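Local coordinates for protein endosialidase (Enterobacteria phage phi92, PDB 4HIZ) that hydrolyses polysialic acid, cleaving internal alpha-2,8 and alpha-2,9 linkages between its sialic acid residues as an endosialidase of the phage, at residues A[408-413]-A[437-442]. Sequence-based numbering, arbitrary orientation.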
# COMPACT_ATOMS: atom_id res chain seq x y z
N LEU A 408 39.38 1.60 6.88
CA LEU A 408 38.13 2.30 7.14
C LEU A 408 37.47 2.55 5.80
O LEU A 408 38.11 3.08 4.87
CB LEU A 408 38.41 3.67 7.79
CG LEU A 408 39.10 3.63 9.17
CD1 LEU A 408 39.10 5.02 9.77
CD2 LEU A 408 38.39 2.66 10.10
N TYR A 409 36.20 2.19 5.70
CA TYR A 409 35.36 2.55 4.53
C TYR A 409 34.57 3.77 4.96
O TYR A 409 33.72 3.68 5.86
CB TYR A 409 34.40 1.41 4.18
CG TYR A 409 35.02 0.24 3.49
CD1 TYR A 409 35.75 -0.70 4.18
CD2 TYR A 409 34.81 0.03 2.13
CE1 TYR A 409 36.27 -1.80 3.53
CE2 TYR A 409 35.33 -1.05 1.49
CZ TYR A 409 36.06 -1.97 2.20
OH TYR A 409 36.58 -3.08 1.56
N ILE A 410 34.87 4.92 4.32
CA ILE A 410 34.34 6.22 4.74
C ILE A 410 33.48 6.81 3.62
O ILE A 410 33.92 6.82 2.48
CB ILE A 410 35.50 7.21 5.05
CG1 ILE A 410 36.40 6.60 6.14
CG2 ILE A 410 34.93 8.55 5.50
CD1 ILE A 410 37.67 7.41 6.40
N PHE A 411 32.29 7.29 3.97
CA PHE A 411 31.29 7.74 2.99
C PHE A 411 30.91 9.18 3.25
O PHE A 411 30.85 9.63 4.40
CB PHE A 411 30.01 6.89 3.10
CG PHE A 411 30.20 5.44 2.72
CD1 PHE A 411 30.79 4.54 3.61
CD2 PHE A 411 29.84 5.00 1.47
CE1 PHE A 411 30.97 3.21 3.26
CE2 PHE A 411 30.00 3.64 1.10
CZ PHE A 411 30.55 2.75 1.99
N GLY A 412 30.56 9.90 2.20
CA GLY A 412 29.99 11.23 2.34
C GLY A 412 29.21 11.54 1.07
O GLY A 412 29.35 10.85 0.06
N THR A 413 28.37 12.55 1.17
CA THR A 413 27.52 12.94 0.02
C THR A 413 27.47 14.45 -0.04
O THR A 413 27.23 15.09 0.98
CB THR A 413 26.09 12.41 0.24
OG1 THR A 413 26.12 10.98 0.40
CG2 THR A 413 25.16 12.76 -0.94
N PHE A 437 30.19 9.73 -2.32
CA PHE A 437 31.56 9.25 -2.45
C PHE A 437 31.94 8.30 -1.32
O PHE A 437 31.40 8.35 -0.24
CB PHE A 437 32.54 10.42 -2.34
CG PHE A 437 32.42 11.43 -3.45
CD1 PHE A 437 33.14 11.25 -4.63
CD2 PHE A 437 31.62 12.58 -3.30
CE1 PHE A 437 33.07 12.18 -5.68
CE2 PHE A 437 31.51 13.52 -4.36
CZ PHE A 437 32.26 13.33 -5.53
N MET A 438 32.90 7.45 -1.61
CA MET A 438 33.44 6.52 -0.63
C MET A 438 34.95 6.55 -0.80
O MET A 438 35.46 6.59 -1.92
CB MET A 438 32.91 5.10 -0.89
CG MET A 438 33.43 4.06 0.13
SD MET A 438 32.93 2.39 -0.36
CE MET A 438 34.08 2.00 -1.70
N CYS A 439 35.68 6.47 0.31
CA CYS A 439 37.12 6.18 0.22
C CYS A 439 37.44 5.03 1.16
O CYS A 439 36.64 4.66 2.04
CB CYS A 439 38.00 7.42 0.50
SG CYS A 439 37.96 8.04 2.19
N LYS A 440 38.61 4.43 0.93
CA LYS A 440 39.03 3.26 1.69
C LYS A 440 40.44 3.56 2.21
O LYS A 440 41.40 3.59 1.42
CB LYS A 440 39.00 2.05 0.74
CG LYS A 440 39.31 0.73 1.39
CD LYS A 440 39.08 -0.41 0.37
CE LYS A 440 39.54 -1.75 0.93
NZ LYS A 440 39.19 -2.92 0.07
N ILE A 441 40.56 3.79 3.51
CA ILE A 441 41.84 4.24 4.10
C ILE A 441 42.44 3.11 4.94
O ILE A 441 41.77 2.60 5.82
CB ILE A 441 41.64 5.48 5.03
CG1 ILE A 441 40.94 6.63 4.29
CG2 ILE A 441 43.00 5.94 5.63
CD1 ILE A 441 41.59 6.97 3.05
N ASN A 442 43.68 2.73 4.63
CA ASN A 442 44.39 1.74 5.43
C ASN A 442 44.83 2.40 6.74
O ASN A 442 45.69 3.30 6.74
CB ASN A 442 45.62 1.22 4.68
CG ASN A 442 46.25 0.03 5.37
OD1 ASN A 442 46.29 -0.05 6.61
ND2 ASN A 442 46.73 -0.94 4.56
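Six backbone hydrogen bonds tie L408, I410 and G412 to I441, C439 and F437, two for each pair, which defines an antiparallel ladder of neighbouring blade strands in the catalytic beta-propeller. All six N–H···O angles are at least 159°; I410 N to C439 O measures 2.9 Å and F437 N to G412 O 2.8 Å. The intervening pairs, Y409 with K440 and F411 with M438, are non-hydrogen-bonded, and the backbones of Y409, F411 and M438 bond outward instead, to A402, P400 and F456. Several carbonyls also receive a CA–H contact, as from M438 CA to I410 O at 3.2 Å.

On the face bearing Y409, F411, M438 and K440, M438 CG lies over the F411 ring, 3.8 Å from its centroid and 19° off the normal, a CH-pi contact. A trans chi1 (-179°) swings CG away from the M438 amide and onto that ring. SD then makes Met-aromatic contacts with two rings, obliquely with F411, 3.4 Å from CZ, and at the in-plane edge of Y409, 3.9 Å from CD2. The extended K440 methylenes cover a face of the Y409 ring, and NZ donates to Y409 OH at 3.0 Å. Opposite, I410 CB packs on C439 SG at 3.9 Å. The six donors and six acceptors of the hydrogen-bonded pairs thus satisfy one another across the strands, while K440, the one exposed residue in contact, places its ammonium beside a phenolic oxygen and makes a cation-pi contact with Y407.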